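Local coordinates for YebG family protein (Pseudomonas syringae pv. tomato, PDB 3ERM), which is of unknown function but belongs to the YebG family, whose Escherichia coli namesake is a DNA-damage-inducible protein, and packs here as a two-chain assembly, at residues A[33-36]-A[37-41]; A[41-44]-A[45-49]. One frame throughout, in Å; residues are numbered along the deposited sequence.

Contact 1: residues A[33-36]-A[37-41]; sequences LELA and ELLTD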
ATOM      1  N   LEU A  33     -11.982  -0.366   6.920  1.00 50.24           N
ATOM      2  CA  LEU A  33     -11.413  -0.511   8.242  1.00 48.84           C
ATOM      3  C   LEU A  33     -10.743  -1.852   8.385  1.00 48.28           C
ATOM      4  O   LEU A  33      -9.586  -1.909   8.792  1.00 49.16           O
ATOM      5  CB  LEU A  33     -12.499  -0.382   9.301  1.00 48.79           C
ATOM      6  CG  LEU A  33     -13.199   0.966   9.324  1.00 49.19           C
ATOM      7  CD1 LEU A  33     -14.558   0.855  10.019  1.00 49.39           C
ATOM      8  CD2 LEU A  33     -12.294   2.011   9.981  1.00 48.70           C
ATOM      9  N   GLU A  34     -11.455  -2.926   8.053  1.00 47.36           N
ATOM     10  CA  GLU A  34     -10.868  -4.257   8.137  1.00 46.75           C
ATOM     11  C   GLU A  34      -9.546  -4.343   7.346  1.00 44.44           C
ATOM     12  O   GLU A  34      -8.613  -4.975   7.800  1.00 43.56           O
ATOM     13  CB  GLU A  34     -11.864  -5.333   7.705  1.00 49.34           C
ATOM     14  CG  GLU A  34     -11.307  -6.751   7.800  1.00 53.32           C
ATOM     15  CD  GLU A  34     -12.071  -7.818   6.957  1.00 57.07           C
ATOM     16  OE1 GLU A  34     -12.984  -7.462   6.125  1.00 57.93           O
ATOM     17  OE2 GLU A  34     -11.730  -9.035   7.134  1.00 57.60           O
ATOM     18  N   LEU A  35      -9.475  -3.685   6.189  1.00 42.79           N
ATOM     19  CA  LEU A  35      -8.253  -3.603   5.380  1.00 41.74           C
ATOM     20  C   LEU A  35      -7.163  -2.764   6.010  1.00 43.35           C
ATOM     21  O   LEU A  35      -5.976  -3.101   5.920  1.00 45.34           O
ATOM     22  CB  LEU A  35      -8.527  -2.998   4.004  1.00 38.36           C
ATOM     23  CG  LEU A  35      -7.305  -2.840   3.073  1.00 37.54           C
ATOM     24  CD1 LEU A  35      -6.633  -4.177   2.679  1.00 34.24           C
ATOM     25  CD2 LEU A  35      -7.689  -2.055   1.810  1.00 37.31           C
ATOM     26  N   ALA A  36      -7.552  -1.649   6.610  1.00 43.95           N
ATOM     27  CA  ALA A  36      -6.571  -0.752   7.151  1.00 45.10           C
ATOM     28  C   ALA A  36      -5.927  -1.517   8.308  1.00 46.62           C
ATOM     29  O   ALA A  36      -4.697  -1.500   8.491  1.00 47.02           O
ATOM     30  CB  ALA A  36      -7.228   0.564   7.619  1.00 44.50           C
ATOM     31  N   GLU A  37      -6.761  -2.239   9.048  1.00 47.36           N
ATOM     32  CA  GLU A  37      -6.290  -2.996  10.198  1.00 48.72           C
ATOM     33  C   GLU A  37      -5.328  -4.150   9.853  1.00 48.28           C
ATOM     34  O   GLU A  37      -4.361  -4.389  10.563  1.00 48.61           O
ATOM     35  CB  GLU A  37      -7.482  -3.534  10.959  1.00 49.70           C
ATOM     36  CG  GLU A  37      -7.082  -4.161  12.262  1.00 52.30           C
ATOM     37  CD  GLU A  37      -8.265  -4.674  13.014  1.00 53.87           C
ATOM     38  OE1 GLU A  37      -9.401  -4.329  12.611  1.00 54.31           O
ATOM     39  OE2 GLU A  37      -8.055  -5.418  14.000  1.00 55.28           O
ATOM     40  N   LEU A  38      -5.602  -4.875   8.779  1.00 46.68           N
ATOM     41  CA  LEU A  38      -4.710  -5.939   8.402  1.00 45.85           C
ATOM     42  C   LEU A  38      -3.425  -5.342   7.848  1.00 45.11           C
ATOM     43  O   LEU A  38      -2.343  -5.796   8.187  1.00 45.55           O
ATOM     44  CB  LEU A  38      -5.388  -6.882   7.401  1.00 46.43           C
ATOM     45  CG  LEU A  38      -6.591  -7.663   7.956  1.00 46.39           C
ATOM     46  CD1 LEU A  38      -7.461  -8.232   6.838  1.00 46.76           C
ATOM     47  CD2 LEU A  38      -6.216  -8.783   8.920  1.00 45.67           C
ATOM     48  N   LEU A  39      -3.538  -4.286   7.052  1.00 44.69           N
ATOM     49  CA  LEU A  39      -2.348  -3.582   6.546  1.00 45.50           C
ATOM     50  C   LEU A  39      -1.400  -3.067   7.633  1.00 45.17           C
ATOM     51  O   LEU A  39      -0.174  -3.162   7.494  1.00 46.60           O
ATOM     52  CB  LEU A  39      -2.775  -2.383   5.727  1.00 45.78           C
ATOM     53  CG  LEU A  39      -2.587  -2.198   4.218  1.00 47.36           C
ATOM     54  CD1 LEU A  39      -2.197  -3.442   3.433  1.00 47.48           C
ATOM     55  CD2 LEU A  39      -3.879  -1.534   3.680  1.00 46.96           C
ATOM     56  N   THR A  40      -1.973  -2.491   8.686  1.00 44.39           N
ATOM     57  CA  THR A  40      -1.230  -2.029   9.829  1.00 44.86           C
ATOM     58  C   THR A  40      -0.474  -3.178  10.394  1.00 46.04           C
ATOM     59  O   THR A  40       0.709  -3.044  10.675  1.00 47.48           O
ATOM     60  CB  THR A  40      -2.166  -1.532  10.907  1.00 44.67           C
ATOM     61  OG1 THR A  40      -2.858  -0.397  10.385  1.00 45.14           O
ATOM     62  CG2 THR A  40      -1.379  -1.137  12.214  1.00 43.92           C
ATOM     63  N   ASP A  41      -1.153  -4.303  10.546  1.00 46.53           N
ATOM     64  CA  ASP A  41      -0.498  -5.415  11.105  1.00 49.43           C
ATOM     65  C   ASP A  41       0.632  -5.979  10.256  1.00 49.80           C
ATOM     66  O   ASP A  41       1.676  -6.390  10.827  1.00 51.39           O
ATOM     67  CB  ASP A  41      -1.427  -6.539  11.458  1.00 52.76           C
ATOM     68  CG  ASP A  41      -0.643  -7.706  12.070  1.00 57.07           C
ATOM     69  OD1 ASP A  41       0.051  -7.465  13.116  1.00 56.96           O
ATOM     70  OD2 ASP A  41      -0.646  -8.827  11.465  1.00 58.55           O
TER
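Leu35 and Leu39, one turn apart on helix 22-46, make the apolar side-chain contact: CD2 of Leu39 rests against CG of Leu35 at 3.7 Å, with CD1 of Leu35 only slightly farther off. The two side chains cross obliquely. Both torsions of Leu39 lie off the staggered positions (chi1 -113°, chi2 13°), and together they lay its CD2 back over the preceding turn, 3.4 Å from Leu35 O.

The backbone bonds are those of a regular alpha-helix, four residues apart: Glu37 N to Leu33 O, Leu38 N to Glu34 O and Leu39 N to Leu35 O, all between 2.9 and 3.2 Å. Against the Glu34 carbonyl also packs the side chain of Leu38, its CG 3.4 Å from Glu34 O. Ala36 O is gripped twice. Thr40 N binds it in the helical pattern, and Thr40 OG1 donates to it at 2.9 Å from above the carbonyl plane. With OG1 anti to its own carbonyl carbon (chi1 -64°), the hydroxyl is folded back along the helix.

Leu35, Ala36 and Leu39 face helix 52-63, at Ala63 and Ser59, while Leu35, Leu38 and Leu39 also meet Ala77 and Leu80 of the second subunit. Thr40 OG1 thus gives its proton to Ala36 O and has a further weak bond with Ser59 on helix 52-63. The leucines supply an apolar surface for the neighbouring helix and the dimer.

Contact 2: residues A[41-44]-A[45-49]; sequences DVLI and KNVPG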
ATOM      1  N   ASP A  41      -1.153  -4.303  10.546  1.00 46.53           N
ATOM      2  CA  ASP A  41      -0.498  -5.415  11.105  1.00 49.43           C
ATOM      3  C   ASP A  41       0.632  -5.979  10.256  1.00 49.80           C
ATOM      4  O   ASP A  41       1.676  -6.390  10.827  1.00 51.39           O
ATOM      5  CB  ASP A  41      -1.427  -6.539  11.458  1.00 52.76           C
ATOM      6  CG  ASP A  41      -0.643  -7.706  12.070  1.00 57.07           C
ATOM      7  OD1 ASP A  41       0.051  -7.465  13.116  1.00 56.96           O
ATOM      8  OD2 ASP A  41      -0.646  -8.827  11.465  1.00 58.55           O
ATOM      9  N   VAL A  42       0.457  -6.046   8.929  1.00 48.28           N
ATOM     10  CA  VAL A  42       1.542  -6.621   8.109  1.00 46.38           C
ATOM     11  C   VAL A  42       2.718  -5.654   8.066  1.00 46.80           C
ATOM     12  O   VAL A  42       3.858  -6.081   8.022  1.00 48.20           O
ATOM     13  CB  VAL A  42       1.153  -7.117   6.662  1.00 45.43           C
ATOM     14  CG1 VAL A  42      -0.232  -7.755   6.611  1.00 44.06           C
ATOM     15  CG2 VAL A  42       1.303  -6.040   5.651  1.00 45.30           C
ATOM     16  N   LEU A  43       2.437  -4.354   8.132  1.00 46.29           N
ATOM     17  CA  LEU A  43       3.485  -3.358   8.077  1.00 45.51           C
ATOM     18  C   LEU A  43       4.328  -3.320   9.331  1.00 45.98           C
ATOM     19  O   LEU A  43       5.571  -3.315   9.243  1.00 45.94           O
ATOM     20  CB  LEU A  43       2.931  -1.979   7.763  1.00 44.75           C
ATOM     21  CG  LEU A  43       2.411  -1.767   6.329  1.00 44.87           C
ATOM     22  CD1 LEU A  43       1.893  -0.312   6.219  1.00 43.69           C
ATOM     23  CD2 LEU A  43       3.495  -2.032   5.277  1.00 44.02           C
ATOM     24  N   ILE A  44       3.700  -3.295  10.502  1.00 46.39           N
ATOM     25  CA  ILE A  44       4.552  -3.342  11.713  1.00 47.41           C
ATOM     26  C   ILE A  44       5.335  -4.669  11.836  1.00 47.99           C
ATOM     27  O   ILE A  44       6.426  -4.682  12.427  1.00 48.76           O
ATOM     28  CB  ILE A  44       3.831  -3.015  13.063  1.00 46.23           C
ATOM     29  CG1 ILE A  44       2.787  -4.072  13.433  1.00 45.26           C
ATOM     30  CG2 ILE A  44       3.266  -1.621  13.018  1.00 46.12           C
ATOM     31  CD1 ILE A  44       2.430  -4.055  14.952  1.00 43.62           C
ATOM     32  N   LYS A  45       4.807  -5.765  11.268  1.00 47.33           N
ATOM     33  CA  LYS A  45       5.546  -7.032  11.318  1.00 46.18           C
ATOM     34  C   LYS A  45       6.667  -7.084  10.285  1.00 45.23           C
ATOM     35  O   LYS A  45       7.493  -7.973  10.357  1.00 45.14           O
ATOM     36  CB  LYS A  45       4.641  -8.254  11.156  1.00 46.54           C
ATOM     37  CG  LYS A  45       3.903  -8.679  12.397  1.00 48.91           C
ATOM     38  CD  LYS A  45       2.629  -9.403  12.001  1.00 50.97           C
ATOM     39  CE  LYS A  45       2.010 -10.232  13.128  1.00 52.32           C
ATOM     40  NZ  LYS A  45       0.703 -10.852  12.663  1.00 54.10           N
ATOM     41  N   ASN A  46       6.711  -6.162   9.325  1.00 43.42           N
ATOM     42  CA  ASN A  46       7.633  -6.367   8.191  1.00 43.37           C
ATOM     43  C   ASN A  46       8.529  -5.212   7.899  1.00 42.51           C
ATOM     44  O   ASN A  46       9.427  -5.328   7.072  1.00 42.12           O
ATOM     45  CB  ASN A  46       6.885  -6.779   6.904  1.00 42.86           C
ATOM     46  CG  ASN A  46       6.370  -8.202   6.979  1.00 43.03           C
ATOM     47  OD1 ASN A  46       7.139  -9.180   6.900  1.00 41.38           O
ATOM     48  ND2 ASN A  46       5.072  -8.331   7.183  1.00 42.43           N
ATOM     49  N   VAL A  47       8.282  -4.090   8.556  1.00 42.56           N
ATOM     50  CA  VAL A  47       9.139  -2.932   8.344  1.00 43.41           C
ATOM     51  C   VAL A  47       9.776  -2.535   9.673  1.00 43.12           C
ATOM     52  O   VAL A  47       9.152  -1.821  10.464  1.00 43.66           O
ATOM     53  CB  VAL A  47       8.358  -1.759   7.710  1.00 43.66           C
ATOM     54  CG1 VAL A  47       9.333  -0.647   7.266  1.00 43.49           C
ATOM     55  CG2 VAL A  47       7.522  -2.262   6.524  1.00 44.59           C
ATOM     56  N   PRO A  48      11.007  -3.021   9.932  1.00 43.13           N
ATOM     57  CA  PRO A  48      11.665  -2.839  11.257  1.00 42.52           C
ATOM     58  C   PRO A  48      11.865  -1.359  11.560  1.00 43.61           C
ATOM     59  O   PRO A  48      12.423  -0.647  10.751  1.00 44.15           O
ATOM     60  CB  PRO A  48      13.052  -3.514  11.081  1.00 41.78           C
ATOM     61  CG  PRO A  48      12.836  -4.555   9.972  1.00 42.93           C
ATOM     62  CD  PRO A  48      11.774  -3.925   9.040  1.00 42.20           C
ATOM     63  N   GLY A  49      11.424  -0.902  12.719  1.00 42.43           N
ATOM     64  CA  GLY A  49      11.623   0.465  13.039  1.00 41.48           C
ATOM     65  C   GLY A  49      10.448   1.349  12.693  1.00 41.47           C
ATOM     66  O   GLY A  49      10.443   2.527  13.078  1.00 42.19           O
TER
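Lys45 sets out with CG anti to its carbonyl carbon (chi1 -80°) and stays extended beyond it, which carries the chain back over the preceding turn to the carboxylate of Asp41. Asn46 leaves its backbone the same way (chi1 -72°), and its amide swings back toward the carbonyl of Val42.

The lysine reaches Asp41 as an i to i+4 salt bridge, Lys45 NZ standing 2.7 Å from Asp41 OD2 on the syn side of that oxygen. The methylenes pass across the same carboxylate: Lys45 CE lies 3.4 Å from Asp41 OD1, and Lys45 CD is as near to Asp41 OD2, so the chain lies against the acid as well as pairing with it at NZ. Lys45 N also bonds Asp41 O at 3.2 Å.

At the end of the helix the pattern changes. Asn46 N does not point well at Val42 O; that carbonyl instead receives Asn46 ND2 at 2.7 Å. Val42 O lies close to the amide plane of Asn46, 15° out of it, so the N-H is well directed. Leu43 O takes two donors: Val47 N at 2.9 Å, nearly along the C=O axis, and Asn46 N at 3.1 Å, well above the carbonyl plane. Leu43 O thus takes one bond of 3-10 spacing beside one of alpha spacing, as helix ends often do.

Leu43 CD2 and Val47 CG2 add a looser apolar touch at 4.2 Å. Leu43 packs on Ser59 of helix 52-63 and on Met62 of the second subunit, whose Tyr61 meets Asn46. The salt bridge ties together the charges of residues 41 and 45, and Asn46 ND2 takes up the Val42 carbonyl that its own backbone N-H does not bond.

Contacts 1 and 2 follow one another along helix 22-46, their centres 12 Å apart, and join at Asp41, which closes the range 33-41 and opens the range 41-49. Contact 1 is the more central, about 8 Å from its centre to the centre of the chain against 15 Å for contact 2, and keeps regular helical bonding; contact 2 holds the place where that bonding runs out. One surface continues through both: Leu39 and Leu43 each touch Ser59 of helix 52-63, and residues of both contacts pack on the second subunit. Together they join the long first helix to the next one and to the dimer partner.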